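Local coordinates for protein 4-oxalmesaconate hydratase (Pseudomonas putida, PDB 5CGZ) that hydrates the enol form of oxalomesaconate to 4-carboxy-4-hydroxy-2-oxoadipate, the third step of gallate degradation, as a zinc-dependent enzyme, at residues P152-H160 against E226-R234. Sequence-based numbering, arbitrary orientation.
Sequences PPVYAFEPH and EGLQSVFPR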
loop_
_atom_site.group_PDB
_atom_site.type_symbol
_atom_site.label_atom_id
_atom_site.label_comp_id
_atom_site.label_asym_id
_atom_site.label_seq_id
_atom_site.Cartn_x
_atom_site.Cartn_y
_atom_site.Cartn_z
ATOM N N PRO A 152 0.063 -18.892 18.877
ATOM C CA PRO A 152 1.439 -18.391 18.987
ATOM C C PRO A 152 1.702 -17.320 17.937
ATOM O O PRO A 152 1.312 -17.501 16.785
ATOM C CB PRO A 152 2.301 -19.639 18.732
ATOM C CG PRO A 152 1.400 -20.559 17.924
ATOM C CD PRO A 152 0.007 -20.303 18.447
ATOM N N PRO A 153 2.319 -16.208 18.339
ATOM C CA PRO A 153 2.751 -15.192 17.373
ATOM C C PRO A 153 3.599 -15.809 16.260
ATOM O O PRO A 153 4.352 -16.756 16.490
ATOM C CB PRO A 153 3.578 -14.218 18.224
ATOM C CG PRO A 153 2.987 -14.347 19.613
ATOM C CD PRO A 153 2.582 -15.811 19.737
ATOM N N VAL A 154 3.445 -15.289 15.051
ATOM C CA VAL A 154 4.251 -15.716 13.918
ATOM C C VAL A 154 5.047 -14.503 13.417
ATOM O O VAL A 154 4.509 -13.401 13.331
ATOM C CB VAL A 154 3.377 -16.286 12.786
ATOM C CG1 VAL A 154 4.242 -16.686 11.583
ATOM C CG2 VAL A 154 2.547 -17.474 13.284
ATOM N N TYR A 155 6.322 -14.705 13.107
ATOM C CA TYR A 155 7.174 -13.625 12.622
ATOM C C TYR A 155 7.898 -14.035 11.360
ATOM O O TYR A 155 8.320 -15.183 11.234
ATOM C CB TYR A 155 8.235 -13.232 13.655
ATOM C CG TYR A 155 7.734 -12.843 15.028
ATOM C CD1 TYR A 155 7.528 -13.811 16.009
ATOM C CD2 TYR A 155 7.515 -11.508 15.360
ATOM C CE1 TYR A 155 7.090 -13.465 17.279
ATOM C CE2 TYR A 155 7.080 -11.144 16.637
ATOM C CZ TYR A 155 6.872 -12.134 17.591
ATOM O OH TYR A 155 6.451 -11.808 18.863
ATOM N N ALA A 156 8.081 -13.090 10.446
ATOM C CA ALA A 156 8.967 -13.300 9.310
ATOM C C ALA A 156 10.337 -12.757 9.672
ATOM O O ALA A 156 10.460 -11.578 10.029
ATOM C CB ALA A 156 8.427 -12.619 8.059
ATOM N N PHE A 157 11.363 -13.610 9.617
ATOM C CA PHE A 157 12.720 -13.125 9.852
ATOM C C PHE A 157 13.235 -12.451 8.567
ATOM O O PHE A 157 12.538 -12.435 7.542
ATOM C CB PHE A 157 13.664 -14.250 10.338
ATOM C CG PHE A 157 13.508 -15.569 9.617
ATOM C CD1 PHE A 157 13.491 -15.635 8.228
ATOM C CD2 PHE A 157 13.425 -16.762 10.342
ATOM C CE1 PHE A 157 13.368 -16.871 7.571
ATOM C CE2 PHE A 157 13.307 -17.984 9.702
ATOM C CZ PHE A 157 13.274 -18.043 8.315
ATOM N N GLU A 158 14.433 -11.872 8.630
ATOM C CA GLU A 158 14.885 -10.942 7.592
ATOM C C GLU A 158 15.294 -11.625 6.284
ATOM O O GLU A 158 16.161 -12.496 6.274
ATOM C CB GLU A 158 16.053 -10.098 8.106
ATOM C CG GLU A 158 16.536 -9.067 7.059
ATOM C CD GLU A 158 17.392 -7.953 7.653
ATOM O OE1 GLU A 158 17.449 -7.814 8.900
ATOM O OE2 GLU A 158 18.007 -7.207 6.867
ATOM N N PRO A 159 14.665 -11.230 5.165
ATOM C CA PRO A 159 15.125 -11.770 3.876
ATOM C C PRO A 159 16.392 -11.068 3.396
ATOM O O PRO A 159 16.782 -10.022 3.938
ATOM C CB PRO A 159 13.948 -11.516 2.934
ATOM C CG PRO A 159 13.141 -10.443 3.566
ATOM C CD PRO A 159 13.461 -10.396 5.041
ATOM N N HIS A 160 17.042 -11.656 2.401
ATOM C CA HIS A 160 18.317 -11.149 1.912
ATOM C C HIS A 160 18.180 -9.714 1.404
ATOM O O HIS A 160 19.052 -8.868 1.651
ATOM C CB HIS A 160 18.856 -12.056 0.805
ATOM C CG HIS A 160 20.296 -11.818 0.480
ATOM N ND1 HIS A 160 21.314 -12.089 1.370
ATOM C CD2 HIS A 160 20.894 -11.332 -0.638
ATOM C CE1 HIS A 160 22.475 -11.794 0.813
ATOM N NE2 HIS A 160 22.248 -11.332 -0.405
ATOM N N GLU A 226 18.377 -8.971 15.555
ATOM C CA GLU A 226 17.641 -9.536 14.429
ATOM C C GLU A 226 16.308 -8.795 14.287
ATOM O O GLU A 226 15.642 -8.498 15.285
ATOM C CB GLU A 226 17.416 -11.046 14.615
ATOM C CG GLU A 226 18.682 -11.861 14.365
ATOM C CD GLU A 226 18.546 -13.356 14.689
ATOM O OE1 GLU A 226 17.505 -13.785 15.242
ATOM O OE2 GLU A 226 19.506 -14.100 14.390
ATOM N N GLY A 227 15.948 -8.457 13.055
ATOM C CA GLY A 227 14.682 -7.789 12.785
ATOM C C GLY A 227 13.623 -8.810 12.408
ATOM O O GLY A 227 13.912 -9.776 11.690
ATOM N N LEU A 228 12.409 -8.606 12.907
ATOM C CA LEU A 228 11.279 -9.500 12.646
ATOM C C LEU A 228 10.057 -8.699 12.206
ATOM O O LEU A 228 9.828 -7.590 12.700
ATOM C CB LEU A 228 10.908 -10.312 13.893
ATOM C CG LEU A 228 11.805 -11.403 14.500
ATOM C CD1 LEU A 228 12.114 -12.484 13.491
ATOM C CD2 LEU A 228 13.073 -10.824 15.088
ATOM N N GLN A 229 9.259 -9.261 11.302
ATOM C CA GLN A 229 7.959 -8.671 11.001
ATOM C C GLN A 229 6.842 -9.576 11.505
ATOM O O GLN A 229 6.717 -10.721 11.080
ATOM C CB GLN A 229 7.785 -8.410 9.499
ATOM C CG GLN A 229 6.445 -7.735 9.194
ATOM C CD GLN A 229 6.424 -6.948 7.880
ATOM O OE1 GLN A 229 7.110 -7.290 6.923
ATOM N NE2 GLN A 229 5.625 -5.879 7.842
ATOM N N SER A 230 6.028 -9.036 12.400
ATOM C CA SER A 230 4.934 -9.763 13.035
ATOM C C SER A 230 3.764 -9.981 12.113
ATOM O O SER A 230 3.358 -9.074 11.399
ATOM C CB SER A 230 4.433 -9.003 14.265
ATOM O OG SER A 230 5.521 -8.642 15.090
ATOM N N VAL A 231 3.189 -11.171 12.163
ATOM C CA VAL A 231 1.983 -11.444 11.396
ATOM C C VAL A 231 0.727 -10.974 12.134
ATOM O O VAL A 231 -0.185 -10.439 11.521
ATOM C CB VAL A 231 1.856 -12.943 11.077
ATOM C CG1 VAL A 231 0.516 -13.233 10.417
ATOM C CG2 VAL A 231 3.021 -13.385 10.183
ATOM N N PHE A 232 0.691 -11.158 13.452
ATOM C CA PHE A 232 -0.513 -10.870 14.225
ATOM C C PHE A 232 -0.304 -9.733 15.219
ATOM O O PHE A 232 0.817 -9.499 15.677
ATOM C CB PHE A 232 -0.982 -12.120 14.987
ATOM C CG PHE A 232 -1.249 -13.295 14.101
ATOM C CD1 PHE A 232 -2.410 -13.355 13.343
ATOM C CD2 PHE A 232 -0.330 -14.333 14.012
ATOM C CE1 PHE A 232 -2.658 -14.431 12.506
ATOM C CE2 PHE A 232 -0.563 -15.422 13.173
ATOM C CZ PHE A 232 -1.722 -15.471 12.416
ATOM N N PRO A 233 -1.397 -9.043 15.576
ATOM C CA PRO A 233 -1.348 -8.045 16.646
ATOM C C PRO A 233 -0.958 -8.697 17.971
ATOM O O PRO A 233 -1.444 -9.783 18.288
ATOM C CB PRO A 233 -2.784 -7.514 16.697
ATOM C CG PRO A 233 -3.622 -8.656 16.152
ATOM C CD PRO A 233 -2.770 -9.266 15.075
ATOM N N ARG A 234 -0.095 -8.054 18.741
ATOM C CA ARG A 234 0.260 -8.608 20.037
ATOM C C ARG A 234 -0.718 -8.100 21.101
ATOM O O ARG A 234 -1.360 -7.070 20.918
ATOM C CB ARG A 234 1.699 -8.246 20.408
ATOM C CG ARG A 234 1.884 -6.781 20.691
ATOM C CD ARG A 234 3.353 -6.433 20.947
ATOM N NE ARG A 234 3.494 -4.997 21.170
ATOM C CZ ARG A 234 3.798 -4.447 22.341
ATOM N NH1 ARG A 234 4.010 -5.214 23.405
ATOM N NH2 ARG A 234 3.893 -3.127 22.444
HETATM O O HOH W 1 2.616 -12.394 15.160
HETATM O O HOH W 2 17.777 -9.418 11.040
HETATM O O HOH W 3 15.838 -11.769 11.145
#
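Ala156 and Gln229 form an antiparallel hydrogen-bonded pair with two backbone bonds, Ala156 N to Gln229 O at 2.8 Å and Gln229 N to Ala156 O at 2.9 Å, both nearly straight. A third, Val231 N to Val154 O at 2.8 Å, carries the pairing past the end of strand 226-230. Val154 O also takes a proton from a water that in turn accepts from Phe232 N.

At Glu158 and Gly227 the backbones stand farther apart, CA to CA 6.1 Å, and water bridges them. One molecule links Glu158 OE1 to Gly227 N, and another accepts from Glu158 N and probably donates to Gly227 O. The other carboxylate oxygen, Glu158 OE2, makes a salt bridge with Arg206.

On the face that carries Tyr155, Leu228 and Ser230, the tyrosine ring lies obliquely against its neighbours, with Tyr155 CE2 3.3 Å from Ser230 OG and Tyr155 CD2 3.9 Å from Leu228 CB. That serine hydroxyl is hydrogen-bonded to Asp170, and Tyr155 OH bonds to Leu239 O of a second subunit. Were Tyr155 replaced by an alanine, that carbonyl would probably lose its phenol partner and a gap would be likely to open beside Leu228 and Ser230.

Val154 and Val231 run side by side, Val154 CG1 to Val231 CG2 at 3.8 Å, next to helix 122-138. With Val154 CG1 anti to the backbone N (chi1 178°), Val154 CG2 meets the Phe232 ring in plane at its edge, 3.7 Å from Phe232 CE2. Val231 CG1 covers one face of that ring, and Tyr119 of a third subunit also meets it.

Direct amide bonds thus fix the register, while waters serve polar backbone atoms where the chains diverge; the antiparallel extension is held to the Rossmann-like sheet's last parallel strand, and Tyr155 and Phe232 carry the contact into the hexamer's interfaces.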